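Local coordinates for protein quercetin 2,3-dioxygenase (Escherichia coli, PDB 1TQ5) that cleaves the flavonol quercetin with molecular oxygen in vitro as a metal-dependent bicupin of the pirin family, its physiological role being unknown, at residues A[181-192]-A[218-229]. Numbering follows the deposited sequence.
Sequences RRVWIQVVKGNV and DSDSEVLLFDLP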
loop_
_atom_site.group_PDB
_atom_site.type_symbol
_atom_site.label_atom_id
_atom_site.label_comp_id
_atom_site.label_asym_id
_atom_site.label_seq_id
_atom_site.Cartn_x
_atom_site.Cartn_y
_atom_site.Cartn_z
ATOM N N ARG A 181 2.207 -9.503 16.678
ATOM C CA ARG A 181 1.881 -8.640 15.554
ATOM C C ARG A 181 2.974 -8.689 14.498
ATOM O O ARG A 181 4.142 -8.929 14.803
ATOM C CB ARG A 181 1.647 -7.200 16.033
ATOM C CG ARG A 181 0.426 -7.069 16.946
ATOM C CD ARG A 181 0.094 -5.623 17.281
ATOM N NE ARG A 181 -0.320 -4.847 16.113
ATOM C CZ ARG A 181 -1.448 -5.045 15.433
ATOM N NH1 ARG A 181 -2.293 -6.001 15.796
ATOM N NH2 ARG A 181 -1.731 -4.279 14.388
ATOM N N ARG A 182 2.584 -8.465 13.249
ATOM C CA ARG A 182 3.524 -8.510 12.148
ATOM C C ARG A 182 3.662 -7.158 11.467
ATOM O O ARG A 182 2.776 -6.310 11.561
ATOM C CB ARG A 182 3.073 -9.562 11.140
ATOM C CG ARG A 182 2.891 -10.938 11.757
ATOM C CD ARG A 182 2.923 -12.007 10.696
ATOM N NE ARG A 182 2.904 -13.346 11.265
ATOM C CZ ARG A 182 3.076 -14.450 10.550
ATOM N NH1 ARG A 182 3.281 -14.364 9.242
ATOM N NH2 ARG A 182 3.044 -15.639 11.138
ATOM N N VAL A 183 4.781 -6.967 10.777
ATOM C CA VAL A 183 5.041 -5.711 10.095
ATOM C C VAL A 183 5.566 -5.882 8.679
ATOM O O VAL A 183 6.434 -6.715 8.417
ATOM C CB VAL A 183 6.074 -4.862 10.873
ATOM C CG1 VAL A 183 6.475 -3.643 10.057
ATOM C CG2 VAL A 183 5.496 -4.434 12.205
ATOM N N TRP A 184 5.021 -5.089 7.766
ATOM C CA TRP A 184 5.489 -5.110 6.398
ATOM C C TRP A 184 5.970 -3.715 6.079
ATOM O O TRP A 184 5.276 -2.725 6.333
ATOM C CB TRP A 184 4.393 -5.487 5.406
ATOM C CG TRP A 184 4.907 -5.545 3.994
ATOM C CD1 TRP A 184 5.080 -4.491 3.133
ATOM C CD2 TRP A 184 5.339 -6.710 3.284
ATOM N NE1 TRP A 184 5.585 -4.931 1.935
ATOM C CE2 TRP A 184 5.755 -6.288 1.998
ATOM C CE3 TRP A 184 5.414 -8.071 3.604
ATOM C CZ2 TRP A 184 6.235 -7.183 1.032
ATOM C CZ3 TRP A 184 5.893 -8.960 2.640
ATOM C CH2 TRP A 184 6.294 -8.509 1.371
ATOM N N ILE A 185 7.180 -3.635 5.557
ATOM C CA ILE A 185 7.718 -2.351 5.178
ATOM C C ILE A 185 7.963 -2.378 3.682
ATOM O O ILE A 185 8.676 -3.249 3.169
ATOM C CB ILE A 185 9.033 -2.049 5.906
ATOM C CG1 ILE A 185 8.755 -1.886 7.405
ATOM C CG2 ILE A 185 9.670 -0.793 5.310
ATOM C CD1 ILE A 185 9.980 -1.622 8.236
ATOM N N GLN A 186 7.355 -1.422 2.991
ATOM C CA GLN A 186 7.496 -1.290 1.550
ATOM C C GLN A 186 8.280 -0.003 1.309
ATOM O O GLN A 186 7.847 1.079 1.723
ATOM C CB GLN A 186 6.119 -1.172 0.896
ATOM C CG GLN A 186 6.140 -1.179 -0.636
ATOM C CD GLN A 186 6.708 -2.465 -1.207
ATOM O OE1 GLN A 186 6.666 -3.521 -0.565
ATOM N NE2 GLN A 186 7.241 -2.386 -2.424
ATOM N N VAL A 187 9.436 -0.120 0.662
ATOM C CA VAL A 187 10.240 1.057 0.380
ATOM C C VAL A 187 9.707 1.722 -0.893
ATOM O O VAL A 187 9.838 1.179 -1.993
ATOM C CB VAL A 187 11.726 0.700 0.176
ATOM C CG1 VAL A 187 12.547 1.986 0.006
ATOM C CG2 VAL A 187 12.250 -0.100 1.373
ATOM N N VAL A 188 9.082 2.884 -0.738
ATOM C CA VAL A 188 8.563 3.605 -1.889
ATOM C C VAL A 188 9.752 4.124 -2.693
ATOM O O VAL A 188 9.766 4.058 -3.926
ATOM C CB VAL A 188 7.675 4.780 -1.448
ATOM C CG1 VAL A 188 7.191 5.562 -2.666
ATOM C CG2 VAL A 188 6.496 4.254 -0.648
ATOM N N LYS A 189 10.762 4.626 -1.993
ATOM C CA LYS A 189 11.954 5.127 -2.665
ATOM C C LYS A 189 13.096 5.340 -1.684
ATOM O O LYS A 189 12.874 5.598 -0.508
ATOM C CB LYS A 189 11.650 6.438 -3.394
ATOM C CG LYS A 189 11.349 7.625 -2.485
ATOM C CD LYS A 189 11.240 8.916 -3.300
ATOM C CE LYS A 189 12.537 9.198 -4.059
ATOM N NZ LYS A 189 12.454 10.399 -4.937
ATOM N N GLY A 190 14.322 5.224 -2.177
ATOM C CA GLY A 190 15.475 5.422 -1.324
ATOM C C GLY A 190 16.170 4.130 -0.954
ATOM O O GLY A 190 15.879 3.073 -1.509
ATOM N N ASN A 191 17.095 4.223 -0.009
ATOM C CA ASN A 191 17.862 3.071 0.445
ATOM C C ASN A 191 17.859 3.079 1.960
ATOM O O ASN A 191 18.326 4.038 2.579
ATOM C CB ASN A 191 19.305 3.162 -0.061
ATOM C CG ASN A 191 19.399 3.137 -1.575
ATOM O OD1 ASN A 191 19.329 2.076 -2.198
ATOM N ND2 ASN A 191 19.550 4.312 -2.175
ATOM N N VAL A 192 17.331 2.018 2.559
ATOM C CA VAL A 192 17.289 1.939 4.008
ATOM C C VAL A 192 17.835 0.611 4.516
ATOM O O VAL A 192 18.053 -0.331 3.747
ATOM C CB VAL A 192 15.845 2.122 4.546
ATOM C CG1 VAL A 192 15.230 3.389 3.964
ATOM C CG2 VAL A 192 14.988 0.901 4.205
ATOM N N ASP A 218 20.003 5.256 4.440
ATOM C CA ASP A 218 21.310 5.399 3.811
ATOM C C ASP A 218 21.291 6.564 2.819
ATOM O O ASP A 218 22.336 7.050 2.382
ATOM C CB ASP A 218 21.695 4.092 3.110
ATOM C CG ASP A 218 21.561 2.880 4.025
ATOM O OD1 ASP A 218 22.157 2.886 5.125
ATOM O OD2 ASP A 218 20.857 1.919 3.643
ATOM N N SER A 219 20.082 6.991 2.468
ATOM C CA SER A 219 19.856 8.115 1.568
ATOM C C SER A 219 18.446 8.595 1.892
ATOM O O SER A 219 17.714 7.898 2.592
ATOM C CB SER A 219 19.953 7.675 0.102
ATOM O OG SER A 219 19.027 6.646 -0.201
ATOM N N ASP A 220 18.065 9.781 1.425
ATOM C CA ASP A 220 16.717 10.273 1.697
ATOM C C ASP A 220 15.776 9.177 1.222
ATOM O O ASP A 220 15.890 8.704 0.095
ATOM C CB ASP A 220 16.428 11.563 0.926
ATOM C CG ASP A 220 17.411 12.670 1.251
ATOM O OD1 ASP A 220 17.649 12.921 2.452
ATOM O OD2 ASP A 220 17.938 13.293 0.303
ATOM N N SER A 221 14.847 8.771 2.075
ATOM C CA SER A 221 13.939 7.703 1.699
ATOM C C SER A 221 12.523 7.921 2.195
ATOM O O SER A 221 12.229 8.888 2.901
ATOM C CB SER A 221 14.450 6.376 2.267
ATOM O OG SER A 221 15.810 6.160 1.934
ATOM N N GLU A 222 11.648 7.002 1.805
ATOM C CA GLU A 222 10.261 7.015 2.240
ATOM C C GLU A 222 9.787 5.574 2.220
ATOM O O GLU A 222 9.988 4.862 1.236
ATOM C CB GLU A 222 9.384 7.858 1.315
ATOM C CG GLU A 222 7.916 7.868 1.737
ATOM C CD GLU A 222 7.055 8.763 0.865
ATOM O OE1 GLU A 222 7.360 9.975 0.779
ATOM O OE2 GLU A 222 6.074 8.260 0.270
ATOM N N VAL A 223 9.194 5.137 3.323
ATOM C CA VAL A 223 8.679 3.783 3.417
ATOM C C VAL A 223 7.275 3.806 3.971
ATOM O O VAL A 223 6.868 4.755 4.650
ATOM C CB VAL A 223 9.532 2.887 4.353
ATOM C CG1 VAL A 223 10.954 2.783 3.831
ATOM C CG2 VAL A 223 9.511 3.446 5.772
ATOM N N LEU A 224 6.532 2.754 3.650
ATOM C CA LEU A 224 5.179 2.579 4.140
ATOM C C LEU A 224 5.345 1.479 5.174
ATOM O O LEU A 224 5.916 0.425 4.877
ATOM C CB LEU A 224 4.248 2.104 3.022
ATOM C CG LEU A 224 4.053 3.037 1.818
ATOM C CD1 LEU A 224 3.086 2.403 0.845
ATOM C CD2 LEU A 224 3.518 4.389 2.287
ATOM N N LEU A 225 4.877 1.729 6.390
ATOM C CA LEU A 225 5.001 0.733 7.436
ATOM C C LEU A 225 3.624 0.238 7.830
ATOM O O LEU A 225 2.802 0.990 8.362
ATOM C CB LEU A 225 5.735 1.307 8.654
ATOM C CG LEU A 225 6.124 0.277 9.727
ATOM C CD1 LEU A 225 7.407 0.708 10.428
ATOM C CD2 LEU A 225 4.985 0.114 10.724
ATOM N N PHE A 226 3.378 -1.033 7.532
ATOM C CA PHE A 226 2.111 -1.680 7.838
ATOM C C PHE A 226 2.228 -2.421 9.160
ATOM O O PHE A 226 3.008 -3.364 9.256
ATOM C CB PHE A 226 1.773 -2.702 6.753
ATOM C CG PHE A 226 1.514 -2.106 5.401
ATOM C CD1 PHE A 226 0.224 -1.759 5.015
ATOM C CD2 PHE A 226 2.555 -1.935 4.493
ATOM C CE1 PHE A 226 -0.024 -1.256 3.738
ATOM C CE2 PHE A 226 2.322 -1.436 3.221
ATOM C CZ PHE A 226 1.026 -1.096 2.840
ATOM N N ASP A 227 1.477 -1.993 10.175
ATOM C CA ASP A 227 1.471 -2.669 11.484
ATOM C C ASP A 227 0.228 -3.565 11.430
ATOM O O ASP A 227 -0.904 -3.088 11.565
ATOM C CB ASP A 227 1.330 -1.652 12.623
ATOM C CG ASP A 227 1.638 -2.256 13.994
ATOM O OD1 ASP A 227 1.047 -3.302 14.340
ATOM O OD2 ASP A 227 2.473 -1.679 14.727
ATOM N N LEU A 228 0.446 -4.862 11.248
ATOM C CA LEU A 228 -0.641 -5.819 11.084
ATOM C C LEU A 228 -0.958 -6.749 12.254
ATOM O O LEU A 228 -0.094 -7.069 13.066
ATOM C CB LEU A 228 -0.343 -6.654 9.838
ATOM C CG LEU A 228 -0.049 -5.794 8.608
ATOM C CD1 LEU A 228 0.835 -6.540 7.618
ATOM C CD2 LEU A 228 -1.368 -5.371 7.984
ATOM N N PRO A 229 -2.215 -7.219 12.330
ATOM C CA PRO A 229 -2.682 -8.122 13.387
ATOM C C PRO A 229 -2.057 -9.518 13.343
ATOM O O PRO A 229 -1.603 -9.980 12.291
ATOM C CB PRO A 229 -4.193 -8.160 13.165
ATOM C CG PRO A 229 -4.322 -7.976 11.693
ATOM C CD PRO A 229 -3.321 -6.872 11.420
HETATM O O HOH W 1 1.896 -3.205 17.102
#
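Strands 182-187 and 221-228 run antiparallel, their axes 4.6 Å apart at closest approach, with paired backbone bonds at Arg182-Leu228, Trp184-Phe226 and Gln186-Leu224 until a classic beta bulge sets Val188 and Lys189 together against Glu222. Along the regular pairs, side chains alternate between the faces. Val183, Ile185, Val187, Val223 and Leu225 line one, where Ile185 CG2 lies 3.8 Å from Val223 CB and Trp165 of the next strand touches Val223 and Leu225. On the other, Trp184 and Phe226 run alongside each other in the same direction, the five-membered ring of Trp184 inclined obliquely at 68° to the Phe226 ring and Trp184 CD1 3.8 Å from Phe226 CD2. Trp184 NE1 gives its hydrogen, in the ring plane, to Gln186 OE1 (3.1 Å), which helps to hold the indole's orientation; Leu40 of the N-terminal cupin domain touches both aromatic side chains. At one end the Arg181 chain, bent at chi3 (65°), brings its guanidinium side-on to Asp227: NE (2.7 Å) and NH2 (2.9 Å) both grip OD1, while Leu228 O sits over one guanidinium face. NH2 also donates to Asp159 O, outside the pair. A methionine in place of Arg181 would probably leave the Asp227 carboxylate without its countercharge and Asp159 O without this donor. At the far end Asn191 ND2 donates to Ser219 OG (3.1 Å). Gln186 apart, the middle is thus largely apolar, with a salt bridge tying one end and neutral hydrogen bonds the other.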